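Local coordinates for protocatechuate decarboxylase (Klebsiella pneumoniae, PDB 5O3M), which decarboxylates protocatechuate (3,4-dihydroxybenzoic acid) as a prenylated-flavin-dependent enzyme of the UbiD family, at residues T161-G166 / S303-P308; G166-L171 / I189-V194; C193-D198 / V293-D298; D198-F203 / I324-V329. All coordinates share one frame; numbering follows the deposited sequence.

Interaction 1 of 4, residues T161-G166 / S303-P308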
# COMPACT_ATOMS: atom_id res chain seq x y z
N THR A 161 1.36 -36.35 -23.64
CA THR A 161 2.69 -35.86 -23.96
C THR A 161 3.70 -36.97 -23.76
O THR A 161 3.45 -37.95 -23.04
CB THR A 161 3.09 -34.66 -23.10
OG1 THR A 161 3.58 -35.10 -21.81
CG2 THR A 161 1.91 -33.69 -22.93
N PRO A 162 4.88 -36.84 -24.37
CA PRO A 162 5.94 -37.85 -24.19
C PRO A 162 6.41 -38.04 -22.75
O PRO A 162 7.08 -39.04 -22.48
CB PRO A 162 7.08 -37.34 -25.08
CG PRO A 162 6.37 -36.45 -26.13
CD PRO A 162 5.23 -35.81 -25.38
N ILE A 163 6.10 -37.14 -21.82
CA ILE A 163 6.62 -37.26 -20.46
C ILE A 163 5.51 -37.61 -19.47
O ILE A 163 5.65 -37.36 -18.28
CB ILE A 163 7.36 -35.97 -20.03
CG1 ILE A 163 6.41 -34.76 -20.06
CG2 ILE A 163 8.58 -35.75 -20.90
CD1 ILE A 163 6.94 -33.50 -19.34
N ASP A 164 4.41 -38.18 -19.95
CA ASP A 164 3.33 -38.57 -19.06
C ASP A 164 3.77 -39.74 -18.16
O ASP A 164 4.84 -40.35 -18.33
CB ASP A 164 2.09 -38.95 -19.87
CG ASP A 164 1.37 -37.73 -20.49
OD1 ASP A 164 1.80 -36.57 -20.29
OD2 ASP A 164 0.35 -37.96 -21.19
N ALA A 165 2.93 -40.05 -17.17
CA ALA A 165 3.19 -41.21 -16.34
C ALA A 165 3.10 -42.50 -17.14
O ALA A 165 3.85 -43.45 -16.89
CB ALA A 165 2.20 -41.25 -15.18
N GLY A 166 2.19 -42.54 -18.12
CA GLY A 166 1.89 -43.70 -18.91
C GLY A 166 0.63 -43.44 -19.72
O GLY A 166 0.15 -42.30 -19.83
N SER A 303 8.87 -40.86 -15.40
CA SER A 303 8.89 -39.55 -16.04
C SER A 303 8.86 -38.41 -15.03
O SER A 303 9.19 -37.28 -15.40
CB SER A 303 7.71 -39.42 -16.99
OG SER A 303 6.51 -39.31 -16.25
N GLY A 304 8.47 -38.68 -13.79
CA GLY A 304 8.21 -37.64 -12.81
C GLY A 304 6.85 -36.96 -12.92
O GLY A 304 6.51 -36.15 -12.05
N HIS A 305 6.06 -37.27 -13.94
CA HIS A 305 4.83 -36.51 -14.17
C HIS A 305 3.64 -37.45 -14.29
O HIS A 305 3.78 -38.68 -14.36
CB HIS A 305 4.94 -35.65 -15.44
CG HIS A 305 6.03 -34.63 -15.37
ND1 HIS A 305 7.28 -34.83 -15.92
CD2 HIS A 305 6.08 -33.41 -14.79
CE1 HIS A 305 8.04 -33.78 -15.69
NE2 HIS A 305 7.33 -32.90 -15.00
N ALA A 306 2.47 -36.84 -14.28
CA ALA A 306 1.21 -37.52 -14.50
C ALA A 306 0.76 -37.27 -15.95
O ALA A 306 1.09 -38.04 -16.85
CB ALA A 306 0.18 -37.04 -13.47
N MET A 307 0.04 -36.17 -16.18
CA MET A 307 -0.24 -35.70 -17.53
C MET A 307 -0.48 -34.20 -17.45
O MET A 307 -0.40 -33.62 -16.36
CB MET A 307 -1.45 -36.41 -18.13
CG MET A 307 -2.68 -36.26 -17.27
SD MET A 307 -4.18 -36.79 -18.09
CE MET A 307 -4.43 -35.47 -19.28
N PRO A 308 -0.80 -33.54 -18.58
CA PRO A 308 -1.15 -32.11 -18.54
C PRO A 308 -2.37 -31.83 -17.67
O PRO A 308 -3.40 -32.50 -17.77
CB PRO A 308 -1.41 -31.78 -20.01
CG PRO A 308 -0.54 -32.79 -20.77
CD PRO A 308 -0.67 -34.05 -19.96

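Interaction 2 of 4, residues G166-L171 / I189-V194. With 9JE (pentane-1,5-diol), chain G.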
# COMPACT_ATOMS: atom_id res chain seq x y z
N GLY A 166 2.19 -42.54 -18.12
CA GLY A 166 1.89 -43.70 -18.91
C GLY A 166 0.63 -43.44 -19.72
O GLY A 166 0.15 -42.30 -19.83
N PRO A 167 0.06 -44.49 -20.31
CA PRO A 167 -1.20 -44.33 -21.06
C PRO A 167 -2.36 -43.99 -20.13
O PRO A 167 -2.47 -44.53 -19.03
CB PRO A 167 -1.40 -45.69 -21.74
CG PRO A 167 -0.09 -46.43 -21.59
CD PRO A 167 0.60 -45.86 -20.39
N PHE A 168 -3.27 -43.12 -20.60
CA PHE A 168 -4.42 -42.68 -19.81
C PHE A 168 -5.75 -42.89 -20.52
O PHE A 168 -5.84 -42.77 -21.75
CB PHE A 168 -4.32 -41.18 -19.45
CG PHE A 168 -3.48 -40.89 -18.24
CD1 PHE A 168 -2.09 -40.83 -18.34
CD2 PHE A 168 -4.07 -40.67 -17.00
CE1 PHE A 168 -1.31 -40.56 -17.22
CE2 PHE A 168 -3.29 -40.39 -15.88
CZ PHE A 168 -1.91 -40.35 -15.99
N PHE A 169 -6.78 -43.21 -19.74
CA PHE A 169 -8.16 -42.90 -20.08
C PHE A 169 -8.56 -41.66 -19.28
O PHE A 169 -8.44 -41.66 -18.04
CB PHE A 169 -9.11 -44.06 -19.77
CG PHE A 169 -8.69 -45.39 -20.37
CD1 PHE A 169 -8.82 -45.63 -21.73
CD2 PHE A 169 -8.17 -46.39 -19.56
CE1 PHE A 169 -8.43 -46.85 -22.28
CE2 PHE A 169 -7.78 -47.60 -20.10
CZ PHE A 169 -7.93 -47.83 -21.46
N CYS A 170 -9.00 -40.61 -19.97
CA CYS A 170 -9.25 -39.32 -19.33
C CYS A 170 -10.73 -38.99 -19.17
O CYS A 170 -11.04 -37.95 -18.57
CB CYS A 170 -8.57 -38.19 -20.12
SG CYS A 170 -6.75 -38.25 -20.06
N LEU A 171 -11.64 -39.82 -19.65
CA LEU A 171 -13.06 -39.51 -19.53
C LEU A 171 -13.81 -40.69 -18.94
O LEU A 171 -14.86 -41.11 -19.44
CB LEU A 171 -13.64 -39.08 -20.88
CG LEU A 171 -13.40 -37.62 -21.26
CD1 LEU A 171 -14.01 -37.33 -22.60
CD2 LEU A 171 -13.98 -36.66 -20.19
N ILE A 189 -16.42 -38.46 -12.51
CA ILE A 189 -15.50 -38.51 -13.64
C ILE A 189 -14.08 -38.59 -13.11
O ILE A 189 -13.71 -37.85 -12.18
CB ILE A 189 -15.66 -37.30 -14.59
CG1 ILE A 189 -17.07 -37.23 -15.15
CG2 ILE A 189 -14.69 -37.39 -15.75
CD1 ILE A 189 -17.27 -36.08 -16.14
N HIS A 190 -13.29 -39.48 -13.69
CA HIS A 190 -11.90 -39.66 -13.32
C HIS A 190 -11.08 -39.85 -14.59
O HIS A 190 -11.60 -40.17 -15.66
CB HIS A 190 -11.69 -40.90 -12.43
CG HIS A 190 -12.49 -40.89 -11.16
ND1 HIS A 190 -11.92 -40.70 -9.92
CD2 HIS A 190 -13.81 -41.09 -10.94
CE1 HIS A 190 -12.85 -40.77 -8.99
NE2 HIS A 190 -14.01 -41.01 -9.58
N ARG A 191 -9.78 -39.63 -14.45
CA ARG A 191 -8.78 -40.14 -15.37
C ARG A 191 -8.10 -41.36 -14.73
O ARG A 191 -8.08 -41.49 -13.50
CB ARG A 191 -7.75 -39.05 -15.70
CG ARG A 191 -6.81 -38.68 -14.55
CD ARG A 191 -5.95 -37.49 -14.94
NE ARG A 191 -4.92 -37.19 -13.94
CZ ARG A 191 -4.31 -36.01 -13.82
NH1 ARG A 191 -4.65 -35.01 -14.64
NH2 ARG A 191 -3.38 -35.81 -12.89
N LEU A 192 -7.59 -42.27 -15.56
CA LEU A 192 -6.97 -43.50 -15.08
C LEU A 192 -5.74 -43.83 -15.92
O LEU A 192 -5.81 -43.80 -17.16
CB LEU A 192 -7.95 -44.69 -15.14
CG LEU A 192 -9.30 -44.55 -14.43
CD1 LEU A 192 -10.34 -43.95 -15.36
CD2 LEU A 192 -9.77 -45.89 -13.90
N CYS A 193 -4.63 -44.17 -15.26
CA CYS A 193 -3.42 -44.58 -15.96
C CYS A 193 -3.33 -46.11 -16.01
O CYS A 193 -3.60 -46.80 -15.01
CB CYS A 193 -2.17 -43.99 -15.28
SG CYS A 193 -0.55 -44.37 -16.11
N VAL A 194 -2.95 -46.64 -17.18
CA VAL A 194 -2.91 -48.08 -17.42
C VAL A 194 -1.62 -48.65 -16.84
O VAL A 194 -0.52 -48.29 -17.28
CB VAL A 194 -3.02 -48.41 -18.92
CG1 VAL A 194 -3.12 -49.94 -19.14
CG2 VAL A 194 -4.21 -47.71 -19.53
C02 9JE G . -13.73 -32.63 -14.12
C03 9JE G . -13.75 -32.94 -15.60
C04 9JE G . -12.36 -33.01 -16.23
C05 9JE G . -11.92 -34.44 -16.57
C06 9JE G . -10.45 -34.53 -17.02
O01 9JE G . -14.42 -31.42 -13.92
O07 9JE G . -10.02 -35.87 -17.07

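Interaction 3 of 4, residues C193-D198 / V293-D298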
# COMPACT_ATOMS: atom_id res chain seq x y z
N CYS A 193 -4.63 -44.17 -15.26
CA CYS A 193 -3.42 -44.58 -15.96
C CYS A 193 -3.33 -46.11 -16.01
O CYS A 193 -3.60 -46.80 -15.01
CB CYS A 193 -2.17 -43.99 -15.28
SG CYS A 193 -0.55 -44.37 -16.11
N VAL A 194 -2.95 -46.64 -17.18
CA VAL A 194 -2.91 -48.08 -17.42
C VAL A 194 -1.62 -48.65 -16.84
O VAL A 194 -0.52 -48.29 -17.28
CB VAL A 194 -3.02 -48.41 -18.92
CG1 VAL A 194 -3.12 -49.94 -19.14
CG2 VAL A 194 -4.21 -47.71 -19.53
N GLN A 195 -1.75 -49.54 -15.87
CA GLN A 195 -0.61 -49.98 -15.08
C GLN A 195 -0.21 -51.43 -15.33
O GLN A 195 0.88 -51.82 -14.89
CB GLN A 195 -0.90 -49.78 -13.59
CG GLN A 195 -1.23 -48.33 -13.25
CD GLN A 195 -0.01 -47.43 -13.34
OE1 GLN A 195 1.09 -47.89 -13.62
NE2 GLN A 195 -0.21 -46.14 -13.08
N GLY A 196 -1.03 -52.21 -16.02
CA GLY A 196 -0.67 -53.60 -16.25
C GLY A 196 -1.70 -54.33 -17.07
O GLY A 196 -2.68 -53.75 -17.57
N ARG A 197 -1.46 -55.63 -17.20
CA ARG A 197 -2.35 -56.54 -17.91
C ARG A 197 -3.81 -56.32 -17.51
O ARG A 197 -4.72 -56.47 -18.34
CB ARG A 197 -1.92 -57.97 -17.60
CG ARG A 197 -2.42 -59.04 -18.54
CD ARG A 197 -2.33 -60.40 -17.86
NE ARG A 197 -3.39 -60.56 -16.88
CZ ARG A 197 -4.52 -61.24 -17.10
NH1 ARG A 197 -4.72 -61.85 -18.26
NH2 ARG A 197 -5.44 -61.33 -16.15
N ASP A 198 -4.05 -55.98 -16.25
CA ASP A 198 -5.40 -55.93 -15.71
C ASP A 198 -5.48 -54.95 -14.53
O ASP A 198 -6.22 -55.19 -13.57
CB ASP A 198 -5.86 -57.33 -15.29
CG ASP A 198 -5.01 -57.95 -14.16
OD1 ASP A 198 -3.96 -57.38 -13.77
OD2 ASP A 198 -5.40 -59.02 -13.66
N VAL A 293 -3.47 -51.70 -1.15
CA VAL A 293 -2.63 -51.76 -2.35
C VAL A 293 -2.51 -50.35 -2.91
O VAL A 293 -3.52 -49.63 -3.03
CB VAL A 293 -3.21 -52.74 -3.40
CG1 VAL A 293 -2.61 -52.51 -4.77
CG2 VAL A 293 -2.98 -54.18 -2.97
N ARG A 294 -1.28 -49.94 -3.22
CA ARG A 294 -1.00 -48.64 -3.82
C ARG A 294 0.10 -48.81 -4.85
O ARG A 294 0.88 -49.76 -4.81
CB ARG A 294 -0.57 -47.58 -2.77
CG ARG A 294 -1.59 -47.25 -1.70
CD ARG A 294 -2.72 -46.38 -2.23
NE ARG A 294 -3.59 -45.97 -1.13
CZ ARG A 294 -4.49 -46.76 -0.56
NH1 ARG A 294 -4.66 -48.01 -0.99
NH2 ARG A 294 -5.23 -46.31 0.45
N VAL A 295 0.16 -47.87 -5.79
CA VAL A 295 1.13 -47.91 -6.87
C VAL A 295 1.63 -46.49 -7.12
O VAL A 295 0.91 -45.51 -6.89
CB VAL A 295 0.52 -48.51 -8.17
CG1 VAL A 295 -0.39 -47.50 -8.85
CG2 VAL A 295 1.60 -48.96 -9.11
N ARG A 296 2.86 -46.38 -7.58
CA ARG A 296 3.38 -45.10 -8.05
C ARG A 296 2.85 -44.83 -9.46
O ARG A 296 2.93 -45.70 -10.33
CB ARG A 296 4.91 -45.11 -8.01
CG ARG A 296 5.56 -43.75 -8.19
CD ARG A 296 7.02 -43.77 -7.72
NE ARG A 296 7.75 -44.93 -8.22
CZ ARG A 296 8.38 -44.99 -9.39
NH1 ARG A 296 8.37 -43.94 -10.21
NH2 ARG A 296 9.02 -46.10 -9.75
N GLU A 297 2.31 -43.63 -9.68
CA GLU A 297 1.61 -43.37 -10.93
C GLU A 297 2.52 -43.63 -12.14
O GLU A 297 2.12 -44.29 -13.10
CB GLU A 297 1.06 -41.94 -10.95
CG GLU A 297 0.04 -41.67 -12.05
CD GLU A 297 -0.76 -40.40 -11.82
OE1 GLU A 297 -0.36 -39.59 -10.96
OE2 GLU A 297 -1.80 -40.20 -12.48
N ASP A 298 3.76 -43.14 -12.08
CA ASP A 298 4.72 -43.24 -13.17
C ASP A 298 5.65 -44.45 -13.03
O ASP A 298 6.73 -44.46 -13.64
CB ASP A 298 5.53 -41.94 -13.28
CG ASP A 298 6.43 -41.69 -12.06
OD1 ASP A 298 6.10 -42.11 -10.93
OD2 ASP A 298 7.49 -41.05 -12.24
O HOH W 1 -3.45 -42.68 -12.52

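Interaction 4 of 4, residues D198-F203 / I324-V329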
# COMPACT_ATOMS: atom_id res chain seq x y z
N ASP A 198 -4.05 -55.98 -16.25
CA ASP A 198 -5.40 -55.93 -15.71
C ASP A 198 -5.48 -54.95 -14.53
O ASP A 198 -6.22 -55.19 -13.57
CB ASP A 198 -5.86 -57.33 -15.29
CG ASP A 198 -5.01 -57.95 -14.16
OD1 ASP A 198 -3.96 -57.38 -13.77
OD2 ASP A 198 -5.40 -59.02 -13.66
N GLU A 199 -4.74 -53.85 -14.60
CA GLU A 199 -4.72 -52.87 -13.52
C GLU A 199 -4.73 -51.46 -14.09
O GLU A 199 -4.18 -51.19 -15.16
CB GLU A 199 -3.48 -53.04 -12.62
CG GLU A 199 -3.40 -54.38 -11.90
CD GLU A 199 -2.18 -54.49 -11.01
OE1 GLU A 199 -1.17 -53.80 -11.29
OE2 GLU A 199 -2.25 -55.25 -10.03
N LEU A 200 -5.36 -50.56 -13.32
CA LEU A 200 -5.36 -49.13 -13.57
C LEU A 200 -5.21 -48.43 -12.24
O LEU A 200 -5.83 -48.83 -11.25
CB LEU A 200 -6.66 -48.66 -14.24
CG LEU A 200 -7.09 -49.35 -15.53
CD1 LEU A 200 -8.52 -49.81 -15.41
CD2 LEU A 200 -6.93 -48.39 -16.69
N SER A 201 -4.37 -47.39 -12.21
CA SER A 201 -4.33 -46.50 -11.06
C SER A 201 -5.39 -45.42 -11.24
O SER A 201 -5.69 -45.00 -12.36
CB SER A 201 -2.94 -45.88 -10.89
OG SER A 201 -2.53 -45.16 -12.04
N MET A 202 -5.98 -44.99 -10.13
CA MET A 202 -7.09 -44.04 -10.17
C MET A 202 -7.01 -43.12 -8.97
O MET A 202 -6.96 -43.58 -7.82
CB MET A 202 -8.43 -44.78 -10.19
CG MET A 202 -9.64 -43.87 -10.38
SD MET A 202 -11.23 -44.71 -10.19
CE MET A 202 -12.07 -44.03 -11.61
N PHE A 203 -6.99 -41.81 -9.21
CA PHE A 203 -7.08 -40.84 -8.13
C PHE A 203 -8.54 -40.55 -7.82
O PHE A 203 -9.33 -40.26 -8.72
CB PHE A 203 -6.37 -39.53 -8.49
CG PHE A 203 -6.54 -38.47 -7.46
CD1 PHE A 203 -5.83 -38.52 -6.28
CD2 PHE A 203 -7.45 -37.43 -7.65
CE1 PHE A 203 -5.99 -37.54 -5.30
CE2 PHE A 203 -7.62 -36.46 -6.67
CZ PHE A 203 -6.90 -36.51 -5.51
N ILE A 324 -7.36 -50.16 -9.55
CA ILE A 324 -8.50 -50.93 -10.02
C ILE A 324 -7.99 -52.23 -10.63
O ILE A 324 -7.24 -52.22 -11.62
CB ILE A 324 -9.35 -50.16 -11.04
CG1 ILE A 324 -9.98 -48.91 -10.43
CG2 ILE A 324 -10.46 -51.06 -11.57
CD1 ILE A 324 -10.83 -48.14 -11.42
N LYS A 325 -8.39 -53.36 -10.04
CA LYS A 325 -8.17 -54.67 -10.63
C LYS A 325 -9.33 -54.96 -11.59
O LYS A 325 -10.49 -55.01 -11.16
CB LYS A 325 -8.04 -55.74 -9.54
CG LYS A 325 -7.95 -57.17 -10.04
CD LYS A 325 -6.66 -57.44 -10.81
CE LYS A 325 -5.43 -57.31 -9.93
NZ LYS A 325 -4.24 -57.97 -10.55
N VAL A 326 -9.02 -55.13 -12.87
CA VAL A 326 -10.03 -55.27 -13.91
C VAL A 326 -10.53 -56.72 -13.96
O VAL A 326 -9.74 -57.64 -14.17
CB VAL A 326 -9.48 -54.83 -15.27
CG1 VAL A 326 -10.49 -55.12 -16.37
CG2 VAL A 326 -9.09 -53.33 -15.23
N LYS A 327 -11.84 -56.90 -13.79
CA LYS A 327 -12.46 -58.21 -13.94
C LYS A 327 -13.08 -58.43 -15.31
O LYS A 327 -13.22 -59.58 -15.73
CB LYS A 327 -13.55 -58.42 -12.87
CG LYS A 327 -13.10 -58.23 -11.43
CD LYS A 327 -12.25 -59.39 -10.92
CE LYS A 327 -12.94 -60.08 -9.76
NZ LYS A 327 -12.00 -60.86 -8.89
N ALA A 328 -13.44 -57.37 -16.03
CA ALA A 328 -14.00 -57.53 -17.37
C ALA A 328 -13.95 -56.20 -18.11
O ALA A 328 -13.93 -55.13 -17.49
CB ALA A 328 -15.44 -58.06 -17.30
N VAL A 329 -13.93 -56.28 -19.43
CA VAL A 329 -14.19 -55.13 -20.30
C VAL A 329 -15.31 -55.52 -21.25
O VAL A 329 -15.20 -56.53 -21.96
CB VAL A 329 -12.95 -54.68 -21.09
CG1 VAL A 329 -13.31 -53.49 -21.99
CG2 VAL A 329 -11.79 -54.33 -20.16

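Interaction 1 of 4, residues T161-G166 / S303-P308
With a first torsion of 71°, Ser-303 tucks OG between its own backbone N and carbonyl carbon, and so places the hydroxyl 2.9 Å from Ile-163 O and equally 2.9 Å from Asp-164 O, two acceptors for one proton. Ile-163 adopts the same rotation (chi1 60°), which carries CD1 over one face of the His-305 imidazole in a CH-pi contact, 4.0 Å from the ring centroid. The serine oxygen is also gripped from its own side: His-305 N donates to Ser-303 OG and closes an ST turn. This lays a type I turn, Thr-161 to Asp-164, against strand 305-308, which pairs antiparallel with strand 314-316 within the Rift-related region of this UbiD-type chain. Ala-165 N donates to Ala-306 O at 2.7 Å. Asp-164 braces the turn from within, its two carboxylate oxygens taking bonds from Thr-161 N and Thr-161 OG1, each from above the carboxylate plane. Its OD1 meanwhile rests 3.5 Å from Pro-308 CD. Thr-161 OG1 accepts in turn from Ile-163 N, a second ST turn. Thr-161 CG2 meets Pro-308 CG tip to tip at 3.4 Å, tighter than usual for two carbons, and Phe-498 and Ala-496 of a second subunit pack against this same pair.

Interaction 2 of 4, residues G166-L171 / I189-V194
The beta hairpin of strands 168-177 and 185-196, part of the large antiparallel sheet, pairs Phe-169 with Leu-192 as a hydrogen-bonded pair and Phe-168 with Cys-193 as a non-hydrogen-bonded one. Phe-169 N donates to Leu-192 O at 2.8 Å, and Leu-192 N returns the bond to Phe-169 O at 2.7 Å. One step further, Val-194 N reaches Pro-167 O at 2.8 Å. The two sheet faces differ in character. On the face bearing Phe-168 and Cys-193, the cysteine lies over the ring: CB stands 3.9 Å from the ring centroid, 17° off the normal and offset toward the rim, while SG, turned anti to its backbone N (chi1 -177°), sits farther out at 4.4 Å from that centroid in a sulfur-aromatic contact. Arg-191 crosses the same ring obliquely with its extended chain, CD 4.0 Å from Phe-168 CE2. The guanidinium is turned 79° from the ring plane, steeply angled rather than stacked, and its NH2 forms a salt bridge with Glu-309. On the other face the cross-strand contacts are apolar, with Phe-169 and Leu-192 covered by Met-230 and Ile-228 of strand 224-230, and Val-194 CG2 lies 3.6 Å from Phe-169 CE2. Toward the pocket end the backbone itself serves the ligand: O07 of pentane-1,5-diol donates a hydrogen bond of 2.8 Å to Cys-170 O.

Interaction 3 of 4, residues C193-D198 / V293-D298
Gln-195 and Glu-297 carry this contact, joined by a single direct hydrogen bond from side chain to backbone. Gln-195 bends at its second torsion (chi2 -71°), which folds the amide toward the loop and sets NE2 3.0 Å from Glu-297 O. The geometry is close to textbook: the N-H points almost straight at the oxygen (178°), the acceptor lies in the plane of the amide, and the donor arrives in the carbonyl plane on a lone pair. NE2 also donates to Ser-201 OG of the next strand, and OE1 is bonded to Gln-299 NE2. With polar partners at both ends, the amide has its flip and its rotation defined. Segment 293-298 belongs to the loop between strands 283-289 and 305-308, and it lies against the end of hairpin strand 185-196 in the Rift-related region of the UbiD family. It does not pair as a further strand would; the nearest alpha carbons, those of Cys-193 and Glu-297, are 7.2 Å apart. It is fastened instead by a side chain on its backbone and by solvent. The Glu-297 carboxylate takes part through a water, which donates to OE2 at 3.0 Å and accepts weakly from Cys-193 N at 3.3 Å. The other carboxylate oxygen, OE1, is held by Asn-318 N, while the side chain rests against Phe-168. Cys-193 SG comes no nearer to the loop than 4.0 Å from Glu-297 O, a loose packing contact. Val-295 sets CG1 4.4 Å from Gln-195 NE2, and the same side chain packs on Ser-201.

Interaction 4 of 4, residues D198-F203 / I324-V329
Lys-325 NZ approaches the Asp-198 carboxylate obliquely from above its plane, 3.3 Å from OD1 and 38° out of that plane; the bond to OD2, 3.5 Å from NZ, is weak. A second flat group, the carboxylate of Glu-199, reaches the same nitrogen through OE2, again weakly, at 3.4 Å from Lys-325 NZ. Two successive bends in the lysine chain, the first with chi2 at 67°, curl NZ back over the neighbouring strand and between the two acids, giving a salt-bridge network in which one positive charge answers two negative ones. Glu-199 faces Lys-325 as a non-hydrogen-bonded pair. Beside it, Leu-200 and Ile-324 form the hydrogen-bonded pair, with Ile-324 N donating to Leu-200 O at 2.6 Å and Leu-200 N to Ile-324 O at 3.0 Å. Val-326 N then donates almost straight to Asp-198 O. The other face is apolar: Leu-200 CD1 touches Val-326 CG2 at 3.6 Å, Met-202 SD lies 3.7 Å from Ile-324 CD1, and the Met-202 and Ile-324 side chains both touch Ile-226 and Ile-228 of strand 224-230. The strand axes run at 142°, well off strictly antiparallel. Such a twist suits the curled antiparallel sheet of the Rift-related region, in which strand 199-202 bridges strands 185-196 and 323-331, with charges on one face and apolar packing on the other.

In the fold
Interactions 2 and 4 build the same antiparallel sheet by backbone pairing, meeting where Cys-193 O accepts from Ser-201 N. Interaction 2 is buried and ends at the diol pocket, whereas interaction 4 is partly buried and carries an ion network. Interactions 1 and 3, both buried, instead attach loops, the first by a backbone bond and a serine hydroxyl, the second by a glutamine amide and a water. Interaction 3 shares Cys-193 and Val-194 with interaction 2 and Asp-198 with interaction 4; its centre is about 8 Å from that of interaction 4. Interaction 1 lies beside a second subunit, its Met-307 SD touching Cys-170 SG of interaction 2, and it joins interaction 3 through Asp-298 OD2 and Gly-304 N.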